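Local coordinates for MutT/nudix family protein (Shewanella oneidensis, PDB 3GZ5) that probably regulates transcription of NAD metabolism genes in response to ADP-ribose, pairing a nudix domain with a DNA-binding winged helix domain, at residues L29-H33 against L112-Q116; L164-F168 against L225-A230. All coordinates share one frame; numbering follows the deposited sequence.

Interaction 1: residues L29-H33 against L112-Q116; sequences LFTYH and LMSYQ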
# COMPACT_ATOMS: atom_id res chain seq x y z
N LEU B 29 9.84 -11.02 -5.95
CA LEU B 29 9.41 -11.36 -7.27
C LEU B 29 8.92 -12.81 -7.26
O LEU B 29 9.71 -13.72 -6.94
CB LEU B 29 10.57 -11.20 -8.24
CG LEU B 29 10.49 -11.79 -9.66
CD1 LEU B 29 9.47 -11.07 -10.52
CD2 LEU B 29 11.89 -11.73 -10.31
N PHE B 30 7.65 -13.01 -7.60
CA PHE B 30 7.02 -14.33 -7.69
C PHE B 30 6.82 -14.73 -9.12
O PHE B 30 6.58 -13.90 -10.00
CB PHE B 30 5.61 -14.34 -7.07
CG PHE B 30 5.58 -14.09 -5.62
CD1 PHE B 30 5.75 -15.11 -4.71
CD2 PHE B 30 5.32 -12.83 -5.14
CE1 PHE B 30 5.69 -14.88 -3.34
CE2 PHE B 30 5.27 -12.58 -3.78
CZ PHE B 30 5.45 -13.63 -2.88
N THR B 31 6.89 -16.03 -9.35
CA THR B 31 6.38 -16.62 -10.57
C THR B 31 5.54 -17.85 -10.21
O THR B 31 5.39 -18.20 -9.03
CB THR B 31 7.51 -16.95 -11.56
OG1 THR B 31 6.96 -17.27 -12.83
CG2 THR B 31 8.37 -18.13 -11.07
N TYR B 32 5.00 -18.49 -11.22
CA TYR B 32 4.28 -19.71 -11.01
C TYR B 32 4.84 -20.79 -11.93
O TYR B 32 4.87 -20.64 -13.14
CB TYR B 32 2.79 -19.48 -11.26
CG TYR B 32 1.97 -20.73 -11.15
CD1 TYR B 32 1.56 -21.20 -9.90
CD2 TYR B 32 1.60 -21.42 -12.29
CE1 TYR B 32 0.80 -22.35 -9.81
CE2 TYR B 32 0.84 -22.56 -12.22
CZ TYR B 32 0.45 -23.02 -10.98
OH TYR B 32 -0.30 -24.16 -10.94
N HIS B 33 5.32 -21.87 -11.33
CA HIS B 33 5.89 -22.96 -12.12
C HIS B 33 5.78 -24.29 -11.39
O HIS B 33 6.05 -24.38 -10.19
CB HIS B 33 7.35 -22.66 -12.46
CG HIS B 33 7.93 -23.57 -13.50
ND1 HIS B 33 8.98 -24.44 -13.23
CD2 HIS B 33 7.63 -23.74 -14.81
CE1 HIS B 33 9.28 -25.11 -14.33
NE2 HIS B 33 8.48 -24.70 -15.30
N LEU B 112 5.75 -9.66 -10.31
CA LEU B 112 5.33 -10.88 -10.97
C LEU B 112 5.89 -10.97 -12.37
O LEU B 112 5.90 -9.99 -13.13
CB LEU B 112 3.79 -10.98 -11.01
CG LEU B 112 2.95 -11.14 -9.72
CD1 LEU B 112 1.44 -11.23 -10.03
CD2 LEU B 112 3.37 -12.40 -8.98
N MET B 113 6.38 -12.15 -12.73
CA MET B 113 6.79 -12.41 -14.10
C MET B 113 6.61 -13.88 -14.43
O MET B 113 6.42 -14.69 -13.53
CB MET B 113 8.25 -12.01 -14.33
CG MET B 113 9.34 -12.89 -13.68
SD MET B 113 10.95 -12.36 -14.36
CE MET B 113 12.04 -13.15 -13.24
N SER B 114 6.70 -14.24 -15.70
CA SER B 114 6.65 -15.66 -16.05
C SER B 114 8.01 -16.32 -15.85
O SER B 114 9.07 -15.72 -16.08
CB SER B 114 6.16 -15.87 -17.47
OG SER B 114 7.26 -15.86 -18.36
N TYR B 115 7.96 -17.57 -15.43
CA TYR B 115 9.15 -18.38 -15.17
C TYR B 115 10.14 -18.51 -16.34
O TYR B 115 11.33 -18.35 -16.13
CB TYR B 115 8.70 -19.75 -14.65
CG TYR B 115 9.80 -20.73 -14.38
CD1 TYR B 115 10.45 -20.75 -13.15
CD2 TYR B 115 10.18 -21.67 -15.34
CE1 TYR B 115 11.46 -21.67 -12.89
CE2 TYR B 115 11.19 -22.59 -15.09
CZ TYR B 115 11.82 -22.58 -13.87
OH TYR B 115 12.80 -23.50 -13.61
N GLN B 116 9.66 -18.79 -17.56
CA GLN B 116 10.57 -19.04 -18.70
C GLN B 116 11.10 -17.77 -19.39
O GLN B 116 12.05 -17.83 -20.17
CB GLN B 116 9.95 -19.98 -19.75
CG GLN B 116 10.26 -21.49 -19.55
CD GLN B 116 11.77 -21.85 -19.63
OE1 GLN B 116 12.52 -21.28 -20.44
NE2 GLN B 116 12.20 -22.79 -18.77
O HOH W 1 5.34 -18.72 -15.19

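Interaction 2: residues L164-F168 against L225-A230; sequences LVPGF and LKPDTA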
# COMPACT_ATOMS: atom_id res chain seq x y z
N LEU B 164 -7.11 -9.62 -11.57
CA LEU B 164 -6.49 -10.69 -12.36
C LEU B 164 -4.99 -10.49 -12.48
O LEU B 164 -4.34 -11.05 -13.35
CB LEU B 164 -7.12 -10.77 -13.77
CG LEU B 164 -8.63 -11.00 -13.90
CD1 LEU B 164 -9.06 -10.97 -15.36
CD2 LEU B 164 -9.02 -12.35 -13.29
N VAL B 165 -4.45 -9.68 -11.56
CA VAL B 165 -3.02 -9.51 -11.37
C VAL B 165 -2.26 -10.87 -11.29
O VAL B 165 -1.15 -10.97 -11.83
CB VAL B 165 -2.72 -8.55 -10.15
CG1 VAL B 165 -1.28 -8.62 -9.73
CG2 VAL B 165 -3.12 -7.07 -10.48
N PRO B 166 -2.84 -11.93 -10.65
CA PRO B 166 -2.09 -13.20 -10.78
C PRO B 166 -1.79 -13.68 -12.20
O PRO B 166 -0.89 -14.48 -12.36
CB PRO B 166 -2.96 -14.21 -10.01
CG PRO B 166 -3.66 -13.34 -8.97
CD PRO B 166 -4.01 -12.08 -9.76
N GLY B 167 -2.49 -13.20 -13.22
CA GLY B 167 -2.14 -13.58 -14.58
C GLY B 167 -0.72 -13.24 -14.99
O GLY B 167 -0.14 -13.91 -15.85
N PHE B 168 -0.14 -12.21 -14.37
CA PHE B 168 1.24 -11.78 -14.68
C PHE B 168 2.33 -12.80 -14.32
O PHE B 168 3.42 -12.74 -14.88
CB PHE B 168 1.54 -10.39 -14.07
CG PHE B 168 0.82 -9.28 -14.75
CD1 PHE B 168 1.16 -8.90 -16.04
CD2 PHE B 168 -0.21 -8.61 -14.12
CE1 PHE B 168 0.49 -7.87 -16.69
CE2 PHE B 168 -0.90 -7.56 -14.76
CZ PHE B 168 -0.55 -7.20 -16.04
N LEU B 225 -3.14 -10.85 -21.32
CA LEU B 225 -3.59 -9.74 -20.49
C LEU B 225 -3.54 -8.42 -21.25
O LEU B 225 -2.53 -8.09 -21.88
CB LEU B 225 -2.76 -9.62 -19.20
CG LEU B 225 -2.97 -10.68 -18.12
CD1 LEU B 225 -2.10 -10.45 -16.88
CD2 LEU B 225 -4.44 -10.74 -17.73
N LYS B 226 -4.64 -7.67 -21.19
CA LYS B 226 -4.62 -6.26 -21.50
C LYS B 226 -3.71 -5.56 -20.49
O LYS B 226 -3.72 -5.91 -19.31
CB LYS B 226 -6.03 -5.66 -21.43
CG LYS B 226 -6.88 -5.99 -22.62
CD LYS B 226 -8.22 -5.33 -22.55
CE LYS B 226 -9.19 -6.08 -23.43
NZ LYS B 226 -10.56 -5.51 -23.38
N PRO B 227 -2.88 -4.61 -20.96
CA PRO B 227 -2.13 -3.72 -20.06
C PRO B 227 -2.94 -3.29 -18.82
O PRO B 227 -2.44 -3.41 -17.69
CB PRO B 227 -1.85 -2.50 -20.94
CG PRO B 227 -1.69 -3.12 -22.36
CD PRO B 227 -2.57 -4.38 -22.39
N ASP B 228 -4.18 -2.82 -19.03
CA ASP B 228 -5.01 -2.27 -17.93
C ASP B 228 -5.42 -3.28 -16.83
O ASP B 228 -6.05 -2.89 -15.85
CB ASP B 228 -6.21 -1.45 -18.45
CG ASP B 228 -7.42 -2.32 -18.87
OD1 ASP B 228 -8.55 -1.77 -18.92
OD2 ASP B 228 -7.26 -3.53 -19.16
N THR B 229 -5.04 -4.56 -17.00
CA THR B 229 -5.15 -5.57 -15.94
C THR B 229 -4.47 -5.09 -14.65
O THR B 229 -4.95 -5.35 -13.55
CB THR B 229 -4.52 -6.92 -16.36
OG1 THR B 229 -5.15 -7.41 -17.55
CG2 THR B 229 -4.64 -7.99 -15.25
N ALA B 230 -3.35 -4.39 -14.82
CA ALA B 230 -2.49 -3.98 -13.72
C ALA B 230 -3.22 -3.10 -12.72
O ALA B 230 -3.01 -3.23 -11.51
CB ALA B 230 -1.25 -3.25 -14.27
O HOH W 2 -7.03 -6.77 -12.65

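Interaction 1: residues L29-H33 against L112-Q116
The imidazole of His-33 lies flat on one face of the Tyr-115 ring in a face-to-face stack, centroids 3.5 Å apart and planes only 7° from parallel. Tyr-115 CE2 sits over the centre of the imidazole, and His-33 ND1 over the centre of the phenol ring; His-33 CB adds a CH-pi contact on the same face. At the edge of the phenol ring, in its plane, comes Thr-31 CG2, while Trp-130 of strand 128-132 also meets this ring. Both rings have CG anti to the backbone N (His-33 chi1 -168°), which carries each out from a CB directed at the other segment and lets their faces meet.

Nearer Leu-29 the backbones run parallel through one bridge, Phe-30 with Leu-112. Met-113 N donates to Phe-30 O (3.2 Å), and Leu-112 CD2 packs 3.5 Å from Phe-30 CB. Thr-31 adds a side-chain bond, OG1 donating to Met-113 O at 2.7 Å, tilted 20° from the carbonyl plane. Water 1 then bridges Tyr-32 O, at 2.8 Å, and Tyr-115 N, at 2.9 Å. Next to helix 68-80, Leu-29 CD2 presses against Met-113 CE at 3.3 Å, tighter than usual.

The contact illustrates how a hydroxyl, a water and a ring stack can supplement a single parallel bridge within the nudix domain; the carbonyl of Met-113, a buried residue, gains a donor in the Thr-31 hydroxyl.

Interaction 2: residues L164-F168 against L225-A230
Leu-225, at the end of strand 220-225, drops its CD1 methyl onto the Phe-168 ring, 3.5 Å from the centroid and 4° off the normal, a CH-pi contact over the middle of the face. The same methyl touches Phe-168 N and Gly-167 C, both at 3.6 Å; at Gly-167 a beta carbon would clash with it. Lys-226 contributes its carbonyl: Lys-226 O accepts from Thr-229 N and, in the carbonyl plane on a lone pair, from Thr-229 OG1 at 2.7 Å. With OG1 so engaged and CG2 anti to the backbone N, the Thr-229 methyl is delivered to Leu-164 O (3.6 Å) and Phe-168 CE2 (3.8 Å). Water 2 links Thr-229 O, at 2.7 Å, to Leu-164 N. Ala-230 follows, its N at the edge of the Phe-168 ring.

With an alanine in place of Phe-168, Leu-225 CD1 would probably lose the face it rests on, and a gap would be likely to open beside Thr-229. No direct hydrogen bond crosses between 164-168 and 225-230, so the short 3-10 turn after helix 145-162 meets the segment following strand 220-225 as an example of apolar contact and one bridging water standing in for direct bonds.

In the fold
Taken from the N terminus, the chain first lays down strand 22-33, and interaction 1 closes when the segment leaving strand 104-112 returns beside its end, 79 residues later; helix 68-80 lies in that loop. Helix 145-162 then leads to 164-168, where interaction 2 opens. It closes at 225-230, after the helices and three-stranded sheet of the winged helix domain. The two loops follow in series, neither nesting nor crossing. They nevertheless touch: Leu-112, at the bridge of interaction 1, packs its CD1 against Val-165 O (3.2 Å) and its CB against Phe-168 CB. Through Leu-112 the nudix sheet meets the 164-168 turn, which itself packs against the segment following strand 220-225.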